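Side-chain contacts in ALDH21) (Physcomitrella patens subsp. patens, PDB 5MZ5), which is an NADP(+)-dependent succinic semialdehyde dehydrogenase of the aldehyde dehydrogenase family: residues 303-306 with 307-311; 402-405 with 406-410. All coordinates share one frame; numbering follows the deposited sequence.

In the fold
Coming from the N terminus, the chain first reaches interaction 1, within helix 301-313, which bridges the parallel strands 290-294 and 323-329 of one sheet. About ninety residues later it runs up strand 395-402, which belongs to the same sheet, and leaves it through interaction 2, a tight turn leading into the short helix 409-412. Both contacts are local: 303-306 with 307-311 closes one helical turn after another, and 402-405 with 406-410 closes a single beta turn. They stand in series, neither nested nor crossing, with centres about 22 Å apart and nearest atoms about 13 Å apart. Interaction 1 lies within a crossover helix; interaction 2 joins a strand end to a helix start.

Interaction 1. Residues 303-306 with 307-311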
loop_
_atom_site.group_PDB
_atom_site.type_symbol
_atom_site.label_atom_id
_atom_site.label_comp_id
_atom_site.label_asym_id
_atom_site.label_seq_id
_atom_site.Cartn_x
_atom_site.Cartn_y
_atom_site.Cartn_z
ATOM N N TYR A 303 27.879 -11.325 -23.443
ATOM C CA TYR A 303 26.540 -11.239 -22.888
ATOM C C TYR A 303 25.762 -10.059 -23.481
ATOM O O TYR A 303 24.584 -10.219 -23.770
ATOM C CB TYR A 303 26.556 -11.178 -21.350
ATOM C CG TYR A 303 25.172 -11.315 -20.763
ATOM C CD1 TYR A 303 24.578 -12.566 -20.609
ATOM C CD2 TYR A 303 24.420 -10.191 -20.430
ATOM C CE1 TYR A 303 23.282 -12.697 -20.109
ATOM C CE2 TYR A 303 23.137 -10.313 -19.899
ATOM C CZ TYR A 303 22.568 -11.568 -19.751
ATOM O OH TYR A 303 21.288 -11.712 -19.279
ATOM N N THR A 304 26.421 -8.896 -23.675
ATOM C CA THR A 304 25.798 -7.702 -24.278
ATOM C C THR A 304 25.290 -8.007 -25.690
ATOM O O THR A 304 24.120 -7.745 -25.965
ATOM C CB THR A 304 26.729 -6.482 -24.215
ATOM O OG1 THR A 304 27.128 -6.306 -22.863
ATOM C CG2 THR A 304 26.062 -5.197 -24.728
ATOM N N ILE A 305 26.142 -8.630 -26.543
ATOM C CA ILE A 305 25.811 -9.017 -27.927
ATOM C C ILE A 305 24.622 -9.981 -27.940
ATOM O O ILE A 305 23.679 -9.751 -28.690
ATOM C CB ILE A 305 27.055 -9.556 -28.720
ATOM C CG1 ILE A 305 28.155 -8.476 -28.909
ATOM C CG2 ILE A 305 26.681 -10.217 -30.078
ATOM C CD1 ILE A 305 27.761 -7.125 -29.657
ATOM N N GLN A 306 24.650 -11.025 -27.077
ATOM C CA GLN A 306 23.563 -12.009 -26.978
ATOM C C GLN A 306 22.228 -11.350 -26.671
ATOM O O GLN A 306 21.224 -11.725 -27.263
ATOM C CB GLN A 306 23.870 -13.072 -25.910
ATOM C CG GLN A 306 24.911 -14.114 -26.335
ATOM C CD GLN A 306 25.509 -14.905 -25.182
ATOM O OE1 GLN A 306 25.054 -14.865 -24.027
ATOM N NE2 GLN A 306 26.556 -15.667 -25.482
ATOM N N ARG A 307 22.218 -10.356 -25.750
ATOM C CA ARG A 307 20.985 -9.653 -25.369
ATOM C C ARG A 307 20.520 -8.707 -26.455
ATOM O O ARG A 307 19.316 -8.563 -26.659
ATOM C CB ARG A 307 21.135 -8.955 -24.006
ATOM C CG ARG A 307 21.462 -9.937 -22.867
ATOM C CD ARG A 307 20.241 -10.569 -22.252
ATOM N NE ARG A 307 19.721 -11.687 -23.032
ATOM C CZ ARG A 307 18.446 -12.068 -23.037
ATOM N NH1 ARG A 307 17.541 -11.404 -22.322
ATOM N NH2 ARG A 307 18.063 -13.111 -23.765
ATOM N N LEU A 308 21.476 -8.099 -27.185
ATOM C CA LEU A 308 21.164 -7.216 -28.316
ATOM C C LEU A 308 20.576 -8.025 -29.477
ATOM O O LEU A 308 19.670 -7.544 -30.167
ATOM C CB LEU A 308 22.398 -6.448 -28.768
ATOM C CG LEU A 308 22.962 -5.406 -27.815
ATOM C CD1 LEU A 308 24.210 -4.775 -28.412
ATOM C CD2 LEU A 308 21.921 -4.350 -27.444
ATOM N N ILE A 309 21.066 -9.268 -29.666
ATOM C CA ILE A 309 20.560 -10.211 -30.683
ATOM C C ILE A 309 19.112 -10.592 -30.319
ATOM O O ILE A 309 18.231 -10.524 -31.180
ATOM C CB ILE A 309 21.495 -11.455 -30.832
ATOM C CG1 ILE A 309 22.828 -11.086 -31.530
ATOM C CG2 ILE A 309 20.788 -12.668 -31.514
ATOM C CD1 ILE A 309 22.728 -10.671 -33.095
ATOM N N ASN A 310 18.862 -10.931 -29.026
ATOM C CA ASN A 310 17.519 -11.261 -28.547
ATOM C C ASN A 310 16.570 -10.076 -28.800
ATOM O O ASN A 310 15.497 -10.261 -29.371
ATOM C CB ASN A 310 17.533 -11.681 -27.068
ATOM C CG ASN A 310 16.139 -11.946 -26.516
ATOM O OD1 ASN A 310 15.505 -12.964 -26.804
ATOM N ND2 ASN A 310 15.587 -10.983 -25.801
ATOM N N GLY A 311 17.003 -8.876 -28.442
ATOM C CA GLY A 311 16.210 -7.673 -28.652
ATOM C C GLY A 311 15.836 -7.414 -30.097
ATOM O O GLY A 311 14.661 -7.207 -30.421
#
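R307 lies beside the ring of Y303, one helical turn further along, both side chains pointing the same way. Its CB sits 3.7 Å from Y303 O, the carbonyl that accepts the backbone N-H of R307. CG stays close to that oxygen, 3.3 Å from Y303 O, and at the same time covers one ring face as a CH-pi contact, with R307 CG 3.9 Å from the centroid of the Y303 ring and 28° off its normal. CD continues over the phenol end, 3.4 Å from Y303 OH. Bends at chi2 and chi3 then swing the chain round, and the guanidinium plane ends 35° from the ring plane, set obliquely to the hydroxyl; NH1 reaches beyond the helix to a salt bridge with D470. Y303 offers its face because its CG is anti to the backbone N (chi1 -171°). With an alanine at Y303, the aliphatic part of R307 would probably lose the surface that it lies against and be freer to swing, although its salt bridge to D470 would remain. R510 of the second subunit packs against both side chains.

The buried side repeats the same spacing with apolar groups. T304 CG2 meets L308 CD1 at 4.1 Å, and I305 CG2 meets I309 CG1 at 4.2 Å, while T304 OG1 is satisfied by D300 O and V298 N. Four consecutive i to i+4 backbone bonds hold the turns, the shortest being I309 N to I305 O at 2.8 Å. I305 and I309 face helix 333-345, and T304 and L308 face F447. This is the amphipathic helix of a beta-alpha-beta crossover, between strands 290-294 and 323-329; the loop after it carries S319 and C320 of the succinate site.

Interaction 2. Residues 402-405 with 406-410; sequences EDVP and IEANA
V404 and P405 bring the end of the first segment against the turn formed by 405-408. Just ahead of them, E402 finishes its strand and D403, with a left-handed backbone conformation, swings the chain aside. V404 then points its side chain at the turn: CG1, anti to the backbone N, touches the methyl of A408, with V404 CG1 3.6 Å from A408 CB. The pair is buried, and V404 O is taken by the hydroxyl of Y423.

P405 opens a type I beta turn that ends at A408. Its carbonyl receives the closing bond, A408 N to P405 O at 3.2 Å, with an N-H...O angle of 147°. The donor approaches from above the carbonyl plane, 53° out of it, and therefore misses the lone-pair directions. The methyl group of A408 comes close to the same oxygen, A408 CB lying 3.5 Å from P405 O, so one carbonyl oxygen meets both the N-H and the methyl group of this residue.

The ring of P405 also carries E407. That side chain starts with CG between its own N and carbonyl carbon (chi1 54°) and bends again at chi2, which folds the carboxylate back over P405, the two side chains crossing at about a right angle. E407 OE1 rests 3.4 Å from P405 CB and E407 CD 3.6 Å from that same P405 CB, contacts without a hydrogen bond. I406, by contrast, turns outward and packs on R411 and N437.

A408 doubles as the N-cap of helix 409-412, so the turn feeds directly into that helix. Around it, V404 and A410 pack on A378 of helix 365-380 and P405 and A408 on K381 just beyond, while backbone bonds from E402 to K384 and from D403 to L422 tie the start of the segment to strands 384-387 and 419-425.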
loop_
_atom_site.group_PDB
_atom_site.type_symbol
_atom_site.label_atom_id
_atom_site.label_comp_id
_atom_site.label_asym_id
_atom_site.label_seq_id
_atom_site.Cartn_x
_atom_site.Cartn_y
_atom_site.Cartn_z
ATOM N N GLU A 402 22.923 0.739 -41.176
ATOM C CA GLU A 402 23.646 1.816 -40.528
ATOM C C GLU A 402 23.267 3.188 -41.109
ATOM O O GLU A 402 23.092 3.322 -42.316
ATOM C CB GLU A 402 25.149 1.536 -40.691
ATOM C CG GLU A 402 26.104 2.583 -40.163
ATOM C CD GLU A 402 27.538 2.154 -40.401
ATOM O OE1 GLU A 402 28.043 2.326 -41.537
ATOM O OE2 GLU A 402 28.118 1.543 -39.477
ATOM N N ASP A 403 23.114 4.195 -40.216
ATOM C CA ASP A 403 22.826 5.608 -40.520
ATOM C C ASP A 403 21.609 5.837 -41.446
ATOM O O ASP A 403 21.692 6.567 -42.440
ATOM C CB ASP A 403 24.092 6.318 -41.062
ATOM C CG ASP A 403 25.265 6.294 -40.091
ATOM O OD1 ASP A 403 25.018 6.273 -38.850
ATOM O OD2 ASP A 403 26.428 6.281 -40.564
ATOM N N VAL A 404 20.470 5.240 -41.082
ATOM C CA VAL A 404 19.222 5.426 -41.816
ATOM C C VAL A 404 18.659 6.818 -41.428
ATOM O O VAL A 404 18.513 7.096 -40.233
ATOM C CB VAL A 404 18.217 4.275 -41.552
ATOM C CG1 VAL A 404 16.840 4.588 -42.132
ATOM C CG2 VAL A 404 18.745 2.958 -42.109
ATOM N N PRO A 405 18.385 7.718 -42.408
ATOM C CA PRO A 405 17.865 9.052 -42.045
ATOM C C PRO A 405 16.450 9.022 -41.461
ATOM O O PRO A 405 15.695 8.079 -41.688
ATOM C CB PRO A 405 17.957 9.846 -43.359
ATOM C CG PRO A 405 17.892 8.823 -44.415
ATOM C CD PRO A 405 18.553 7.586 -43.873
ATOM N N ILE A 406 16.114 10.062 -40.699
ATOM C CA ILE A 406 14.841 10.262 -40.000
ATOM C C ILE A 406 13.609 10.218 -40.947
ATOM O O ILE A 406 12.540 9.803 -40.518
ATOM C CB ILE A 406 14.905 11.569 -39.128
ATOM C CG1 ILE A 406 13.783 11.617 -38.075
ATOM C CG2 ILE A 406 14.955 12.862 -39.969
ATOM C CD1 ILE A 406 14.115 10.953 -36.741
ATOM N N GLU A 407 13.768 10.634 -42.215
ATOM C CA GLU A 407 12.672 10.656 -43.188
ATOM C C GLU A 407 12.281 9.245 -43.693
ATOM O O GLU A 407 11.132 9.062 -44.116
ATOM C CB GLU A 407 12.945 11.638 -44.353
ATOM C CG GLU A 407 14.268 11.444 -45.087
ATOM C CD GLU A 407 15.497 12.150 -44.534
ATOM O OE1 GLU A 407 16.505 12.219 -45.275
ATOM O OE2 GLU A 407 15.468 12.624 -43.373
ATOM N N ALA A 408 13.207 8.252 -43.624
ATOM C CA ALA A 408 12.916 6.868 -44.043
ATOM C C ALA A 408 11.890 6.192 -43.127
ATOM O O ALA A 408 11.947 6.360 -41.899
ATOM C CB ALA A 408 14.190 6.044 -44.099
ATOM N N ASN A 409 10.942 5.436 -43.735
ATOM C CA ASN A 409 9.882 4.701 -43.027
ATOM C C ASN A 409 10.428 3.720 -41.999
ATOM O O ASN A 409 9.814 3.555 -40.942
ATOM C CB ASN A 409 8.973 3.966 -43.997
ATOM C CG ASN A 409 7.970 4.847 -44.679
ATOM O OD1 ASN A 409 7.276 5.648 -44.050
ATOM N ND2 ASN A 409 7.842 4.687 -45.984
ATOM N N ALA A 410 11.586 3.086 -42.305
ATOM C CA ALA A 410 12.265 2.135 -41.421
ATOM C C ALA A 410 12.676 2.819 -40.105
ATOM O O ALA A 410 12.682 2.162 -39.071
ATOM C CB ALA A 410 13.481 1.539 -42.117
#